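Uncharacterized protein (Exiguobacterium sibiricum, PDB 3B77) is of unknown function but joins a bacterial pleckstrin homology domain to a helical region that probably serves in oligomerisation. Local coordinates at residues Y71-V76 and A120-Q125; Q129-F134 and Y176-K181. All blocks are in the same frame, centred on the assembly; numbering follows the deposited sequence.

Interaction 1: residues Y71-V76 and A120-Q125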
loop_
_atom_site.group_PDB
_atom_site.type_symbol
_atom_site.label_atom_id
_atom_site.label_comp_id
_atom_site.label_asym_id
_atom_site.label_seq_id
_atom_site.Cartn_x
_atom_site.Cartn_y
_atom_site.Cartn_z
ATOM N N TYR A 71 -14.288 7.850 -42.687
ATOM C CA TYR A 71 -15.628 7.258 -42.671
ATOM C C TYR A 71 -15.537 5.842 -43.207
ATOM O O TYR A 71 -15.587 5.628 -44.403
ATOM C CB TYR A 71 -16.589 8.080 -43.519
ATOM C CG TYR A 71 -16.744 9.489 -43.054
ATOM C CD1 TYR A 71 -17.644 9.805 -42.072
ATOM C CD2 TYR A 71 -15.986 10.494 -43.587
ATOM C CE1 TYR A 71 -17.790 11.083 -41.626
ATOM C CE2 TYR A 71 -16.120 11.778 -43.154
ATOM C CZ TYR A 71 -17.015 12.070 -42.163
ATOM O OH TYR A 71 -17.165 13.374 -41.700
ATOM N N PRO A 72 -15.371 4.869 -42.320
ATOM C CA PRO A 72 -15.329 3.464 -42.740
ATOM C C PRO A 72 -16.617 2.867 -43.333
ATOM O O PRO A 72 -17.742 3.193 -42.902
ATOM C CB PRO A 72 -14.989 2.728 -41.442
ATOM C CG PRO A 72 -14.425 3.784 -40.535
ATOM C CD PRO A 72 -15.162 5.007 -40.872
ATOM N N ILE A 73 -16.406 1.964 -44.293
ATOM C CA ILE A 73 -17.476 1.240 -44.977
ATOM C C ILE A 73 -17.735 -0.043 -44.246
ATOM O O ILE A 73 -16.799 -0.731 -43.866
ATOM C CB ILE A 73 -17.118 0.959 -46.461
ATOM C CG1 ILE A 73 -16.970 2.298 -47.204
ATOM C CG2 ILE A 73 -18.168 0.117 -47.124
ATOM C CD1 ILE A 73 -16.512 2.172 -48.591
ATOM N N ARG A 74 -19.012 -0.313 -43.991
ATOM C CA ARG A 74 -19.429 -1.466 -43.222
ATOM C C ARG A 74 -20.797 -1.923 -43.705
ATOM O O ARG A 74 -21.549 -1.153 -44.299
ATOM C CB ARG A 74 -19.565 -1.101 -41.748
ATOM C CG ARG A 74 -18.319 -0.654 -41.068
ATOM C CD ARG A 74 -18.620 -0.297 -39.607
ATOM N NE ARG A 74 -17.422 0.199 -38.906
ATOM C CZ ARG A 74 -17.079 1.483 -38.722
ATOM N NH1 ARG A 74 -17.836 2.498 -39.170
ATOM N NH2 ARG A 74 -15.938 1.758 -38.088
ATOM N N HIS A 75 -21.103 -3.185 -43.423
ATOM C CA HIS A 75 -22.394 -3.771 -43.714
ATOM C C HIS A 75 -22.806 -3.639 -45.159
ATOM O O HIS A 75 -23.931 -3.227 -45.455
ATOM C CB HIS A 75 -23.449 -3.184 -42.780
ATOM C CG HIS A 75 -23.073 -3.279 -41.342
ATOM N ND1 HIS A 75 -23.001 -4.483 -40.680
ATOM C CD2 HIS A 75 -22.729 -2.331 -40.441
ATOM C CE1 HIS A 75 -22.632 -4.274 -39.427
ATOM N NE2 HIS A 75 -22.457 -2.975 -39.257
ATOM N N VAL A 76 -21.890 -4.025 -46.048
ATOM C CA VAL A 76 -22.142 -3.990 -47.473
ATOM C C VAL A 76 -23.118 -5.108 -47.855
ATOM O O VAL A 76 -22.836 -6.287 -47.632
ATOM C CB VAL A 76 -20.839 -4.108 -48.268
ATOM C CG1 VAL A 76 -21.119 -4.108 -49.777
ATOM C CG2 VAL A 76 -19.904 -2.961 -47.889
ATOM N N ALA A 120 -14.655 -5.527 -50.265
ATOM C CA ALA A 120 -13.221 -5.640 -50.115
ATOM C C ALA A 120 -12.663 -4.468 -49.308
ATOM O O ALA A 120 -11.793 -4.652 -48.455
ATOM C CB ALA A 120 -12.582 -5.697 -51.489
ATOM N N ILE A 121 -13.175 -3.268 -49.563
ATOM C CA ILE A 121 -12.753 -2.072 -48.799
ATOM C C ILE A 121 -13.129 -2.235 -47.325
ATOM O O ILE A 121 -12.294 -2.054 -46.457
ATOM C CB ILE A 121 -13.387 -0.759 -49.372
ATOM C CG1 ILE A 121 -12.887 -0.493 -50.798
ATOM C CG2 ILE A 121 -13.062 0.457 -48.479
ATOM C CD1 ILE A 121 -13.618 0.655 -51.480
ATOM N N ALA A 122 -14.393 -2.576 -47.049
ATOM C CA ALA A 122 -14.844 -2.780 -45.667
ATOM C C ALA A 122 -13.917 -3.747 -44.936
ATOM O O ALA A 122 -13.568 -3.535 -43.775
ATOM C CB ALA A 122 -16.280 -3.312 -45.638
ATOM N N GLU A 123 -13.530 -4.822 -45.606
ATOM C CA GLU A 123 -12.699 -5.812 -44.953
ATOM C C GLU A 123 -11.302 -5.275 -44.625
ATOM O O GLU A 123 -10.791 -5.475 -43.530
ATOM C CB GLU A 123 -12.612 -7.117 -45.765
ATOM C CG GLU A 123 -11.630 -8.111 -45.128
ATOM C CD GLU A 123 -11.819 -9.563 -45.542
ATOM O OE1 GLU A 123 -12.849 -9.893 -46.191
ATOM O OE2 GLU A 123 -10.923 -10.380 -45.190
ATOM N N LYS A 124 -10.684 -4.599 -45.573
ATOM C CA LYS A 124 -9.337 -4.056 -45.379
ATOM C C LYS A 124 -9.334 -3.092 -44.212
ATOM O O LYS A 124 -8.388 -3.093 -43.414
ATOM C CB LYS A 124 -8.901 -3.313 -46.633
ATOM C CG LYS A 124 -7.495 -2.759 -46.606
ATOM C CD LYS A 124 -6.463 -3.843 -46.730
ATOM C CE LYS A 124 -5.083 -3.252 -46.967
ATOM N NZ LYS A 124 -4.026 -4.287 -46.925
ATOM N N GLN A 125 -10.395 -2.285 -44.103
ATOM C CA GLN A 125 -10.527 -1.303 -43.030
ATOM C C GLN A 125 -10.655 -2.031 -41.732
ATOM O O GLN A 125 -9.969 -1.692 -40.781
ATOM C CB GLN A 125 -11.716 -0.339 -43.259
ATOM C CG GLN A 125 -11.508 0.579 -44.464
ATOM C CD GLN A 125 -12.562 1.659 -44.652
ATOM O OE1 GLN A 125 -13.794 1.403 -44.727
ATOM N NE2 GLN A 125 -12.077 2.893 -44.760
HETATM O O HOH W 1 -14.981 -2.116 -42.252
#
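The methyl of A122 is the bump on which strand 73-76 settles against helix 120-125. Its CB lies 3.2 Å from the carbonyl oxygen of I73, with I73 CG2 and V76 CG2 close by, the latter 4.3 Å from the same CB. A side chain no larger than alanine's suits this place, because the CA atoms of I73 and A122 are a mere 4.9 Å apart and the axes of strand 73-76 and helix 120-125 come within 7.0 Å. On one side of this methyl I73 sends its longer branch toward the helix, and its CD1 meets I121 CG2 at 3.9 Å; two beta-branched side chains thus mesh their methyls in the buried interior, where L118 adds to the cover of I73.

On the neighbouring turn Q125 reaches back to the strand. Its CG stands beside the backbone N (chi1 -67°) and the chain beyond is extended, which carries OE1 to the N-H of I73. That bond is 2.7 Å from I73 N to Q125 OE1, nearly straight at 170°, and lies in the carbonyl plane. The same oxygen sits 3.2 Å from P72 CA, so the amide end lies against the chain where it enters the strand. The amide's NE2 makes a weak hydrogen bond to Y68 O, which helps to set its rotation. Beside A122 a water donates to I73 O at 2.8 Å and also to A122 O, bridging the two backbones. Glutamine and water together serve one edge of the strand; P72 and R74 use the other side for backbone bonds with G95 and E93. This is the strand-against-helix packing of a pleckstrin homology domain, whose C-terminal helix, here the first part of 108-146, caps one open end of the beta sandwich.

Interaction 2: residues Q129-F134 and Y176-K181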
loop_
_atom_site.group_PDB
_atom_site.type_symbol
_atom_site.label_atom_id
_atom_site.label_comp_id
_atom_site.label_asym_id
_atom_site.label_seq_id
_atom_site.Cartn_x
_atom_site.Cartn_y
_atom_site.Cartn_z
ATOM N N GLN A 129 -8.162 -1.984 -38.357
ATOM C CA GLN A 129 -8.500 -1.609 -36.986
ATOM C C GLN A 129 -7.951 -2.619 -35.999
ATOM O O GLN A 129 -7.545 -2.242 -34.891
ATOM C CB GLN A 129 -10.030 -1.397 -36.789
ATOM C CG GLN A 129 -10.545 -0.032 -37.351
ATOM C CD GLN A 129 -9.694 1.187 -36.872
ATOM O OE1 GLN A 129 -9.728 1.571 -35.688
ATOM N NE2 GLN A 129 -8.906 1.772 -37.803
ATOM N N LYS A 130 -7.928 -3.896 -36.392
ATOM C CA LYS A 130 -7.372 -4.941 -35.536
ATOM C C LYS A 130 -5.858 -4.758 -35.380
ATOM O O LYS A 130 -5.317 -4.955 -34.309
ATOM C CB LYS A 130 -7.702 -6.347 -36.089
ATOM C CG LYS A 130 -9.195 -6.777 -36.046
HETATM N N MSE A 131 -5.183 -4.389 -36.463
HETATM C CA MSE A 131 -3.733 -4.155 -36.436
HETATM C C MSE A 131 -3.380 -2.925 -35.630
HETATM O O MSE A 131 -2.409 -2.965 -34.936
HETATM C CB MSE A 131 -3.182 -3.994 -37.830
HETATM C CG MSE A 131 -3.399 -5.192 -38.717
HETATM SE SE MSE A 131 -2.493 -6.829 -38.116
HETATM C CE MSE A 131 -4.049 -7.860 -37.453
ATOM N N LEU A 132 -4.182 -1.857 -35.687
ATOM C CA LEU A 132 -3.939 -0.686 -34.832
ATOM C C LEU A 132 -3.915 -1.090 -33.362
ATOM O O LEU A 132 -3.030 -0.659 -32.622
ATOM C CB LEU A 132 -5.018 0.408 -35.004
ATOM C CG LEU A 132 -4.796 1.507 -36.020
ATOM C CD1 LEU A 132 -5.939 2.508 -35.910
ATOM C CD2 LEU A 132 -3.450 2.176 -35.795
ATOM N N GLU A 133 -4.928 -1.850 -32.944
ATOM C CA GLU A 133 -5.025 -2.373 -31.589
ATOM C C GLU A 133 -3.763 -3.101 -31.169
ATOM O O GLU A 133 -3.244 -2.871 -30.080
ATOM C CB GLU A 133 -6.212 -3.329 -31.467
ATOM C CG GLU A 133 -7.633 -2.666 -31.609
ATOM C CD GLU A 133 -8.783 -3.707 -31.709
ATOM O OE1 GLU A 133 -8.501 -4.928 -31.562
ATOM O OE2 GLU A 133 -9.965 -3.301 -31.950
ATOM N N PHE A 134 -3.264 -3.997 -32.001
ATOM C CA PHE A 134 -2.006 -4.690 -31.660
ATOM C C PHE A 134 -0.828 -3.726 -31.612
ATOM O O PHE A 134 0.141 -3.931 -30.842
ATOM C CB PHE A 134 -1.626 -5.791 -32.679
ATOM C CG PHE A 134 -2.654 -6.893 -32.854
ATOM C CD1 PHE A 134 -3.386 -7.384 -31.786
ATOM C CD2 PHE A 134 -2.849 -7.473 -34.097
ATOM C CE1 PHE A 134 -4.299 -8.400 -31.966
ATOM C CE2 PHE A 134 -3.759 -8.489 -34.274
ATOM C CZ PHE A 134 -4.475 -8.951 -33.216
ATOM N N TYR A 176 -1.096 5.912 -39.968
ATOM C CA TYR A 176 -1.201 6.067 -41.410
ATOM C C TYR A 176 -1.165 4.758 -42.177
ATOM O O TYR A 176 -1.672 4.675 -43.292
ATOM C CB TYR A 176 -0.126 7.017 -41.928
ATOM C CG TYR A 176 -0.344 8.453 -41.494
ATOM C CD1 TYR A 176 -1.649 9.006 -41.473
ATOM C CD2 TYR A 176 0.750 9.290 -41.142
ATOM C CE1 TYR A 176 -1.888 10.319 -41.086
ATOM C CE2 TYR A 176 0.518 10.638 -40.755
ATOM C CZ TYR A 176 -0.835 11.127 -40.725
ATOM O OH TYR A 176 -1.171 12.415 -40.374
ATOM N N LYS A 177 -0.579 3.724 -41.606
ATOM C CA LYS A 177 -0.598 2.431 -42.283
ATOM C C LYS A 177 -1.951 1.736 -42.240
ATOM O O LYS A 177 -2.364 1.160 -43.236
ATOM C CB LYS A 177 0.422 1.508 -41.663
ATOM C CG LYS A 177 0.609 0.223 -42.419
ATOM C CD LYS A 177 1.913 -0.450 -42.009
ATOM C CE LYS A 177 2.179 -1.710 -42.825
ATOM N NZ LYS A 177 3.495 -2.383 -42.533
ATOM N N TRP A 178 -2.624 1.770 -41.091
ATOM C CA TRP A 178 -3.830 1.015 -40.906
ATOM C C TRP A 178 -5.100 1.856 -41.073
ATOM O O TRP A 178 -6.187 1.317 -40.940
ATOM C CB TRP A 178 -3.823 0.300 -39.541
ATOM C CG TRP A 178 -2.594 -0.487 -39.306
ATOM C CD1 TRP A 178 -1.630 -0.250 -38.376
ATOM C CD2 TRP A 178 -2.130 -1.588 -40.081
ATOM N NE1 TRP A 178 -0.589 -1.155 -38.514
ATOM C CE2 TRP A 178 -0.879 -1.985 -39.553
ATOM C CE3 TRP A 178 -2.649 -2.270 -41.178
ATOM C CZ2 TRP A 178 -0.168 -3.056 -40.049
ATOM C CZ3 TRP A 178 -1.940 -3.331 -41.681
ATOM C CH2 TRP A 178 -0.693 -3.710 -41.127
ATOM N N ASN A 179 -4.957 3.161 -41.314
ATOM C CA ASN A 179 -6.049 4.027 -41.770
ATOM C C ASN A 179 -5.671 4.526 -43.148
ATOM O O ASN A 179 -5.520 5.734 -43.337
ATOM C CB ASN A 179 -6.224 5.260 -40.897
ATOM C CG ASN A 179 -6.699 4.942 -39.541
ATOM O OD1 ASN A 179 -7.848 4.544 -39.348
ATOM N ND2 ASN A 179 -5.844 5.188 -38.564
ATOM N N GLN A 180 -5.518 3.624 -44.112
ATOM C CA GLN A 180 -5.108 4.039 -45.449
ATOM C C GLN A 180 -6.129 4.964 -46.123
ATOM O O GLN A 180 -7.339 4.892 -45.881
ATOM C CB GLN A 180 -4.716 2.843 -46.307
ATOM C CG GLN A 180 -5.791 2.105 -47.041
ATOM C CD GLN A 180 -5.223 0.855 -47.799
ATOM O OE1 GLN A 180 -4.462 0.043 -47.228
ATOM N NE2 GLN A 180 -5.601 0.706 -49.076
ATOM N N LYS A 181 -5.621 5.867 -46.941
ATOM C CA LYS A 181 -6.461 6.876 -47.576
ATOM C C LYS A 181 -7.021 6.429 -48.920
ATOM O O LYS A 181 -8.184 6.691 -49.236
ATOM C CB LYS A 181 -5.655 8.182 -47.737
ATOM C CG LYS A 181 -5.657 8.999 -46.462
ATOM C CD LYS A 181 -4.531 10.005 -46.352
ATOM C CE LYS A 181 -4.902 11.112 -45.309
ATOM N NZ LYS A 181 -5.766 10.617 -44.151
#
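N179 gives its amide nitrogen ND2 to the backbone oxygen of Y175, and L132 CD1 rests against that same ND2 at 3.8 Å. An asparagine suits this place, where the chain leaves the helical turns: its amide folds back onto the preceding turn, while its OD1 lies 3.3 Å from Q129 NE2.

W178 has the largest share of the contact. With CG beside its backbone N (chi1 -51°), the indole stands upright against helix 129-134 and offers a face to M131, whose CB lies 3.6 Å from the centroid of the six-membered ring, a CH-pi contact 17° off the normal. The selenium of this selenomethionine, SE, is farther up at 5.0 Å from that centroid, a longer Met-aromatic approach. L132 works at the flank: its CG touches W178 CB at 3.8 Å and its CD2 comes to the ring edge. K177 CG covers the opposite face. Replacing W178 by an alanine would probably leave M131 CB facing a gap and deprive H174 ND1 of its hydrogen bond from the indole NE1. With NE1 and ND2 both bonded to residues of the preceding turn, H174 and Y175, the attraction at the indole is probably mostly dispersion and CH-pi in character.

Helix 108-146 belongs to both contacts, and the centres of the two contacts are about 13 Å apart. Interaction 1 is complete before interaction 2 begins: the first joins strand 73-79 to residues 120-125, the second joins residues 129-134, farther along the helix, to the end of helix 156-178. The first therefore lies in the pleckstrin homology fold, the second at the base of the helical hairpin that projects from it. They touch where K124 CE meets Q180 OE1 at 3.4 Å. One continuous helix thus couples the domain to the hairpin, whose residues also pack on neighbouring subunits, as W178 does on F168 of a second subunit, consistent with a part in oligomerisation.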